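Local coordinates for protein probable phenazine-specific methyltransferase (Pseudomonas aeruginosa, PDB 2IP2) that transfers a methyl group from S-adenosyl-L-methionine to phenazine-1-carboxylate, giving 5-methylphenazine-1-carboxylate on the route to the virulence pigment pyocyanin, at residues P231-I236 with A261-G266; R267-E272 with M328-R333. One frame throughout, in Å; residues are numbered along the deposited sequence. Where two conformers were deposited one is given.

Contact 1 (P231-I236 with A261-G266); sequences PSNGDI and AMAGDG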
ATOM      1  N   PRO A 231     -13.891 -16.007  37.784  1.00 34.41           N
ATOM      2  CA  PRO A 231     -14.785 -17.156  38.010  1.00 34.01           C
ATOM      3  C   PRO A 231     -14.017 -18.473  38.176  1.00 33.87           C
ATOM      4  O   PRO A 231     -12.988 -18.715  37.490  1.00 33.11           O
ATOM      5  CB  PRO A 231     -15.697 -17.174  36.758  1.00 33.63           C
ATOM      6  CG  PRO A 231     -15.689 -15.741  36.246  1.00 34.07           C
ATOM      7  CD  PRO A 231     -14.307 -15.196  36.616  1.00 34.61           C
ATOM      8  N   SER A 232     -14.495 -19.291  39.122  1.00 33.26           N
ATOM      9  CA  SER A 232     -13.765 -20.485  39.558  1.00 31.92           C
ATOM     10  C   SER A 232     -14.105 -21.769  38.788  1.00 30.63           C
ATOM     11  O   SER A 232     -15.174 -21.897  38.139  1.00 30.40           O
ATOM     12  CB  SER A 232     -13.956 -20.732  41.072  0.50 32.67           C
ATOM     13  OG  SER A 232     -13.071 -19.947  41.849  0.50 34.93           O
ATOM     14  N   ASN A 233     -13.193 -22.734  38.925  1.00 31.32           N
ATOM     15  CA  ASN A 233     -13.400 -24.123  38.476  1.00 30.67           C
ATOM     16  C   ASN A 233     -13.506 -24.306  36.957  1.00 31.20           C
ATOM     17  O   ASN A 233     -14.057 -25.296  36.496  1.00 29.62           O
ATOM     18  CB  ASN A 233     -14.671 -24.757  39.182  1.00 31.29           C
ATOM     19  CG  ASN A 233     -14.555 -26.284  39.305  1.00 33.78           C
ATOM     20  OD1 ASN A 233     -13.439 -26.801  39.522  1.00 37.37           O
ATOM     21  ND2 ASN A 233     -15.687 -27.016  39.146  1.00 31.81           N
ATOM     22  N   GLY A 234     -12.976 -23.351  36.184  1.00 30.23           N
ATOM     23  CA  GLY A 234     -13.011 -23.430  34.731  1.00 29.62           C
ATOM     24  C   GLY A 234     -12.000 -24.464  34.293  1.00 28.93           C
ATOM     25  O   GLY A 234     -10.944 -24.569  34.887  1.00 29.75           O
ATOM     26  N   ASP A 235     -12.331 -25.223  33.260  1.00 28.96           N
ATOM     27  CA  ASP A 235     -11.365 -26.093  32.566  1.00 29.12           C
ATOM     28  C   ASP A 235     -10.431 -25.295  31.647  1.00 29.03           C
ATOM     29  O   ASP A 235      -9.230 -25.606  31.536  1.00 27.91           O
ATOM     30  CB  ASP A 235     -12.082 -27.187  31.765  1.00 29.50           C
ATOM     31  CG  ASP A 235     -12.958 -28.080  32.662  1.00 33.29           C
ATOM     32  OD1 ASP A 235     -12.433 -28.559  33.703  1.00 34.74           O
ATOM     33  OD2 ASP A 235     -14.135 -28.254  32.321  1.00 34.86           O
ATOM     34  N   ILE A 236     -10.993 -24.280  30.984  1.00 28.33           N
ATOM     35  CA  ILE A 236     -10.200 -23.487  30.023  1.00 29.21           C
ATOM     36  C   ILE A 236     -10.399 -21.979  30.335  1.00 28.31           C
ATOM     37  O   ILE A 236     -11.550 -21.497  30.352  1.00 29.25           O
ATOM     38  CB  ILE A 236     -10.622 -23.803  28.569  1.00 29.19           C
ATOM     39  CG1 ILE A 236     -10.356 -25.273  28.238  1.00 28.39           C
ATOM     40  CG2 ILE A 236      -9.846 -22.882  27.595  1.00 30.02           C
ATOM     41  CD1 ILE A 236     -11.130 -25.819  27.050  1.00 29.19           C
ATOM     42  N   ALA A 261      -7.830 -20.439  40.519  1.00 37.96           N
ATOM     43  CA  ALA A 261      -9.283 -20.593  40.316  1.00 37.76           C
ATOM     44  C   ALA A 261      -9.640 -21.818  39.512  1.00 38.16           C
ATOM     45  O   ALA A 261     -10.701 -22.426  39.709  1.00 38.22           O
ATOM     46  CB  ALA A 261      -9.844 -19.353  39.655  1.00 37.68           C
ATOM     47  N   MET A 262      -8.731 -22.201  38.617  1.00 38.43           N
ATOM     48  CA  MET A 262      -9.017 -23.221  37.622  1.00 39.90           C
ATOM     49  C   MET A 262      -9.163 -24.620  38.218  1.00 39.94           C
ATOM     50  O   MET A 262      -8.627 -24.870  39.289  1.00 40.62           O
ATOM     51  CB  MET A 262      -7.946 -23.189  36.532  1.00 38.98           C
ATOM     52  CG  MET A 262      -6.600 -23.699  36.942  1.00 40.97           C
ATOM     53  SD  MET A 262      -5.528 -23.667  35.510  1.00 41.67           S
ATOM     54  CE  MET A 262      -3.989 -24.202  36.245  1.00 42.38           C
ATOM     55  N   ALA A 263      -9.916 -25.485  37.526  1.00 40.39           N
ATOM     56  CA  ALA A 263     -10.024 -26.931  37.822  1.00 40.43           C
ATOM     57  C   ALA A 263      -8.692 -27.682  37.739  1.00 41.34           C
ATOM     58  O   ALA A 263      -7.724 -27.166  37.154  1.00 41.99           O
ATOM     59  CB  ALA A 263     -11.032 -27.574  36.873  1.00 40.97           C
ATOM     60  N   GLY A 264      -8.653 -28.905  38.312  1.00 39.88           N
ATOM     61  CA  GLY A 264      -7.550 -29.844  38.118  1.00 39.24           C
ATOM     62  C   GLY A 264      -7.246 -30.096  36.640  1.00 38.95           C
ATOM     63  O   GLY A 264      -8.138 -30.461  35.865  1.00 37.20           O
ATOM     64  N   ASP A 265      -5.987 -29.909  36.239  1.00 39.24           N
ATOM     65  CA  ASP A 265      -5.635 -30.148  34.834  1.00 40.15           C
ATOM     66  C   ASP A 265      -6.256 -29.048  33.916  1.00 38.84           C
ATOM     67  O   ASP A 265      -6.381 -29.248  32.691  1.00 39.67           O
ATOM     68  CB  ASP A 265      -6.090 -31.577  34.431  1.00 42.58           C
ATOM     69  CG  ASP A 265      -5.762 -31.948  33.002  1.00 44.45           C
ATOM     70  OD1 ASP A 265      -4.561 -32.144  32.706  1.00 51.90           O
ATOM     71  OD2 ASP A 265      -6.708 -32.113  32.187  1.00 46.25           O
ATOM     72  N   GLY A 266      -6.629 -27.899  34.517  1.00 36.35           N
ATOM     73  CA  GLY A 266      -7.168 -26.753  33.745  1.00 34.90           C
ATOM     74  C   GLY A 266      -6.084 -26.186  32.844  1.00 33.32           C
ATOM     75  O   GLY A 266      -4.891 -26.488  33.029  1.00 32.51           O
TER
HETATM   76  O   HOH W   1      -9.704 -28.978  33.806  1.00 42.73           O
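Two backbone hydrogen bonds of opposite direction join the loop 231-236 to the chain leaving a helix: Asn233 N donates to Ala261 O at 2.6 Å, and Ala263 N donates to Gly234 O at 3.0 Å. The first uses the carbonyl of Ala261, the last residue of helix 248-261; Met262 is the first to leave helical geometry. In the second the donor stands above the plane of the Gly234 carbonyl, 38° out of it. Beyond it the chain makes a type II turn from Ala263 to Gly266, closed by Gly266 N on Ala263 O.

The methyl of Ala263 points toward the other loop and is met there by oxygens: Asn233 OD1 lies 3.7 Å from Ala263 CB and Asp235 OD1 3.6 Å from the same carbon. Asn233 reaches it because CG lies anti to the backbone N (chi1 -152°), which brings the amide oxygen back to the methyl although the CB itself starts out away from the turn. Nearer the helix, Ala261 CB lies 3.9 Å from Ser232 OG. The carboxylate of Asp235 is shared: OD1 accepts a hydrogen bond from a water that also donates to Gly264 O, so the turn is bridged to the loop, while OD2 takes the amide of Ser170. Gly266 CA comes 3.2 Å from Asp235 O, a CH...O contact where the two segments lead into neighbouring strands.

Tyr237, on strand 236-240, binds both Pro231 O and Gly234 N through its hydroxyl, and its side chain touches Ala261 and Met262. Strand 236-240, helix 248-261 and strand 267-272 form a beta-alpha-beta crossover of the Rossmann-like methyltransferase fold, and the contact lies where its strands start, with Pro231 packed on strands 170-174 and 193-198.

Contact 2 (R267-E272 with M328-R333); sequences RVVVIE and MIVAAR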
ATOM      1  N   ARG A 267      -6.483 -25.320  31.896  1.00 31.42           N
ATOM      2  CA  ARG A 267      -5.519 -24.734  30.969  1.00 31.02           C
ATOM      3  C   ARG A 267      -5.763 -23.240  30.981  1.00 29.18           C
ATOM      4  O   ARG A 267      -6.885 -22.815  31.170  1.00 28.27           O
ATOM      5  CB  ARG A 267      -5.698 -25.266  29.517  1.00 30.66           C
ATOM      6  CG  ARG A 267      -5.322 -26.779  29.275  1.00 35.32           C
ATOM      7  CD  ARG A 267      -3.887 -27.040  29.794  1.00 42.38           C
ATOM      8  NE  ARG A 267      -3.375 -28.388  29.539  1.00 47.58           N
ATOM      9  CZ  ARG A 267      -3.342 -29.364  30.459  1.00 50.33           C
ATOM     10  NH1 ARG A 267      -2.844 -30.546  30.146  1.00 52.28           N
ATOM     11  NH2 ARG A 267      -3.819 -29.167  31.690  1.00 47.71           N
ATOM     12  N   VAL A 268      -4.691 -22.469  30.820  1.00 28.95           N
ATOM     13  CA  VAL A 268      -4.800 -21.056  30.467  1.00 29.89           C
ATOM     14  C   VAL A 268      -4.407 -20.982  28.992  1.00 29.03           C
ATOM     15  O   VAL A 268      -3.465 -21.664  28.540  1.00 28.25           O
ATOM     16  CB  VAL A 268      -3.921 -20.153  31.351  1.00 30.33           C
ATOM     17  CG1 VAL A 268      -3.606 -18.831  30.672  1.00 32.85           C
ATOM     18  CG2 VAL A 268      -4.601 -19.891  32.719  1.00 32.00           C
ATOM     19  N   VAL A 269      -5.179 -20.203  28.225  1.00 28.16           N
ATOM     20  CA  VAL A 269      -4.986 -20.134  26.779  1.00 27.80           C
ATOM     21  C   VAL A 269      -4.878 -18.640  26.419  1.00 27.52           C
ATOM     22  O   VAL A 269      -5.837 -17.876  26.605  1.00 25.82           O
ATOM     23  CB  VAL A 269      -6.172 -20.800  26.005  1.00 29.07           C
ATOM     24  CG1 VAL A 269      -6.082 -20.483  24.450  1.00 28.91           C
ATOM     25  CG2 VAL A 269      -6.223 -22.332  26.279  1.00 30.38           C
ATOM     26  N   VAL A 270      -3.685 -18.228  25.982  1.00 27.36           N
ATOM     27  CA  VAL A 270      -3.420 -16.848  25.640  1.00 27.13           C
ATOM     28  C   VAL A 270      -3.548 -16.725  24.115  1.00 27.06           C
ATOM     29  O   VAL A 270      -2.927 -17.501  23.340  1.00 26.62           O
ATOM     30  CB  VAL A 270      -2.004 -16.470  26.047  1.00 29.34           C
ATOM     31  CG1 VAL A 270      -1.687 -15.057  25.585  1.00 27.88           C
ATOM     32  CG2 VAL A 270      -1.792 -16.630  27.593  1.00 29.40           C
ATOM     33  N   ILE A 271      -4.408 -15.814  23.669  1.00 27.43           N
ATOM     34  CA  ILE A 271      -4.616 -15.640  22.225  1.00 27.85           C
ATOM     35  C   ILE A 271      -4.169 -14.234  21.968  1.00 28.37           C
ATOM     36  O   ILE A 271      -4.800 -13.312  22.487  1.00 27.97           O
ATOM     37  CB  ILE A 271      -6.105 -15.812  21.861  1.00 28.88           C
ATOM     38  CG1 ILE A 271      -6.590 -17.200  22.270  1.00 30.40           C
ATOM     39  CG2 ILE A 271      -6.331 -15.571  20.372  1.00 31.22           C
ATOM     40  CD1 ILE A 271      -8.070 -17.219  22.621  1.00 34.84           C
ATOM     41  N   GLU A 272      -3.058 -14.052  21.217  1.00 28.60           N
ATOM     42  CA  GLU A 272      -2.492 -12.718  21.055  1.00 28.93           C
ATOM     43  C   GLU A 272      -1.541 -12.684  19.879  1.00 27.97           C
ATOM     44  O   GLU A 272      -0.960 -13.711  19.529  1.00 27.03           O
ATOM     45  CB  GLU A 272      -1.784 -12.225  22.328  1.00 31.00           C
ATOM     46  CG  GLU A 272      -2.030 -10.684  22.536  1.00 37.13           C
ATOM     47  CD  GLU A 272      -2.217 -10.245  23.975  1.00 45.57           C
ATOM     48  OE1 GLU A 272      -1.510 -10.752  24.869  1.00 51.49           O
ATOM     49  OE2 GLU A 272      -3.063  -9.345  24.221  1.00 50.82           O
ATOM     50  N   MET A 328      -1.776 -18.829  19.458  1.00 28.01           N
ATOM     51  CA  MET A 328      -2.536 -19.436  20.562  1.00 29.73           C
ATOM     52  C   MET A 328      -1.483 -20.128  21.410  1.00 29.40           C
ATOM     53  O   MET A 328      -0.783 -20.993  20.902  1.00 30.58           O
ATOM     54  CB  MET A 328      -3.556 -20.458  20.067  1.00 29.58           C
ATOM     55  CG  MET A 328      -4.326 -21.162  21.259  1.00 32.26           C
ATOM     56  SD  MET A 328      -5.546 -22.377  20.689  1.00 34.75           S
ATOM     57  CE  MET A 328      -4.447 -23.736  20.266  1.00 33.14           C
ATOM     58  N   ILE A 329      -1.360 -19.720  22.659  1.00 28.01           N
ATOM     59  CA  ILE A 329      -0.377 -20.340  23.588  1.00 27.68           C
ATOM     60  C   ILE A 329      -1.182 -21.057  24.696  1.00 28.80           C
ATOM     61  O   ILE A 329      -1.867 -20.393  25.485  1.00 27.55           O
ATOM     62  CB  ILE A 329       0.570 -19.283  24.160  1.00 28.44           C
ATOM     63  CG1 ILE A 329       1.409 -18.624  23.023  1.00 26.80           C
ATOM     64  CG2 ILE A 329       1.516 -19.882  25.216  1.00 26.29           C
ATOM     65  CD1 ILE A 329       2.037 -17.259  23.428  1.00 27.20           C
ATOM     66  N   VAL A 330      -1.083 -22.400  24.739  1.00 28.81           N
ATOM     67  CA  VAL A 330      -1.759 -23.186  25.778  1.00 29.71           C
ATOM     68  C   VAL A 330      -0.756 -23.524  26.909  1.00 32.06           C
ATOM     69  O   VAL A 330       0.362 -24.009  26.640  1.00 30.70           O
ATOM     70  CB  VAL A 330      -2.452 -24.442  25.209  1.00 31.08           C
ATOM     71  CG1 VAL A 330      -3.277 -25.138  26.322  1.00 29.28           C
ATOM     72  CG2 VAL A 330      -3.386 -24.062  24.047  1.00 29.58           C
ATOM     73  N   ALA A 331      -1.124 -23.232  28.155  1.00 32.25           N
ATOM     74  CA  ALA A 331      -0.223 -23.541  29.264  1.00 33.24           C
ATOM     75  C   ALA A 331      -1.020 -24.269  30.357  1.00 35.17           C
ATOM     76  O   ALA A 331      -2.227 -24.041  30.516  1.00 32.96           O
ATOM     77  CB  ALA A 331       0.438 -22.281  29.801  1.00 32.88           C
ATOM     78  N   ALA A 332      -0.351 -25.189  31.054  1.00 36.59           N
ATOM     79  CA  ALA A 332      -0.935 -25.834  32.263  1.00 39.32           C
ATOM     80  C   ALA A 332      -0.185 -25.403  33.509  1.00 40.67           C
ATOM     81  O   ALA A 332       0.885 -24.776  33.448  1.00 39.48           O
ATOM     82  CB  ALA A 332      -0.946 -27.347  32.134  1.00 39.01           C
ATOM     83  N   ARG A 333      -0.780 -25.711  34.653  1.00 44.07           N
ATOM     84  CA  ARG A 333      -0.106 -25.570  35.944  1.00 46.98           C
ATOM     85  C   ARG A 333       1.275 -26.224  35.905  1.00 47.40           C
ATOM     86  O   ARG A 333       1.399 -27.420  35.582  1.00 47.61           O
ATOM     87  CB  ARG A 333      -0.942 -26.256  37.026  1.00 47.04           C
ATOM     88  CG  ARG A 333      -0.777 -25.672  38.426  1.00 48.81           C
ATOM     89  CD  ARG A 333      -1.582 -26.460  39.467  1.00 50.80           C
ATOM     90  NE  ARG A 333      -3.015 -26.556  39.142  1.00 56.68           N
ATOM     91  CZ  ARG A 333      -3.963 -25.738  39.619  1.00 59.36           C
ATOM     92  NH1 ARG A 333      -3.654 -24.747  40.452  1.00 60.01           N
ATOM     93  NH2 ARG A 333      -5.232 -25.918  39.266  1.00 60.05           N
TER
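Val268 and Val270 pair with Ala331 and Ile329 as the hydrogen-bonded pairs of two antiparallel strands, 267-272 and 328-333, whose axes approach to 4.7 Å at 162°. Each of these pairs is joined by two backbone bonds, such as Ile329 N to Val270 O at 2.8 Å. Between them Val269 faces Val330 as a non-hydrogen-bonded pair, where Val269 CA also makes a CH...O contact with Ile329 O.

On the face carrying Val269, Val330 and Met328, the two valines lie side by side and point the same way, with CG2 of each 4.0 Å from the other. Val269 CG1, anti to its own backbone nitrogen (chi1 170°), is instead directed to Met328, meeting CG at 3.7 Å. Farther along this face Arg267 bends at chi2 (-53°), so that its aliphatic part crosses Val330 at about a right angle, CG 3.9 Å from Val330 CG1. The guanidinium then lies with one face on the methyl of Ala332, which sits 3.3 Å above its plane and toward its rim. Arg267 NE forms a salt bridge with Glu317 of strand 314-322. On the opposite face Val270 and Ile329 pack on Leu309 of helix 302-311, and Val268 and Ala331 on Phe314.

The chemistry changes along the pair: buried branched side chains and paired amides fill the middle, while at the Arg267 end the Ala332 methyl lies against one face of a guanidinium whose ion partner is one strand farther on. Such a contact holds the antiparallel strand to the parallel part of the Rossmann-like methyltransferase sheet mainly by backbone bonds and apolar burial.

In the fold
Both contacts lie in the methyltransferase domain. They neither nest nor cross; the loop of contact 1 is complete before strand 267-272 begins that of contact 2. From the N-terminal side, the chain leaves 231-236, runs through strand 236-240 and helix 248-261, and returns at 261-266: contact 1 closes this beta-alpha-beta crossover at the start of its two parallel strands. Contact 2 closes a longer excursion through helices 282-295 and 302-311 and strand 314-322 when strand 326-333 comes back beside 267-272. Asp235 O and Arg267 N, 2.8 Å apart, probably hydrogen-bond, while Arg333 packs on Met262 and Ala263. The two contacts link the end of helix 248-261 with strands 236-240, 267-272 and 326-333.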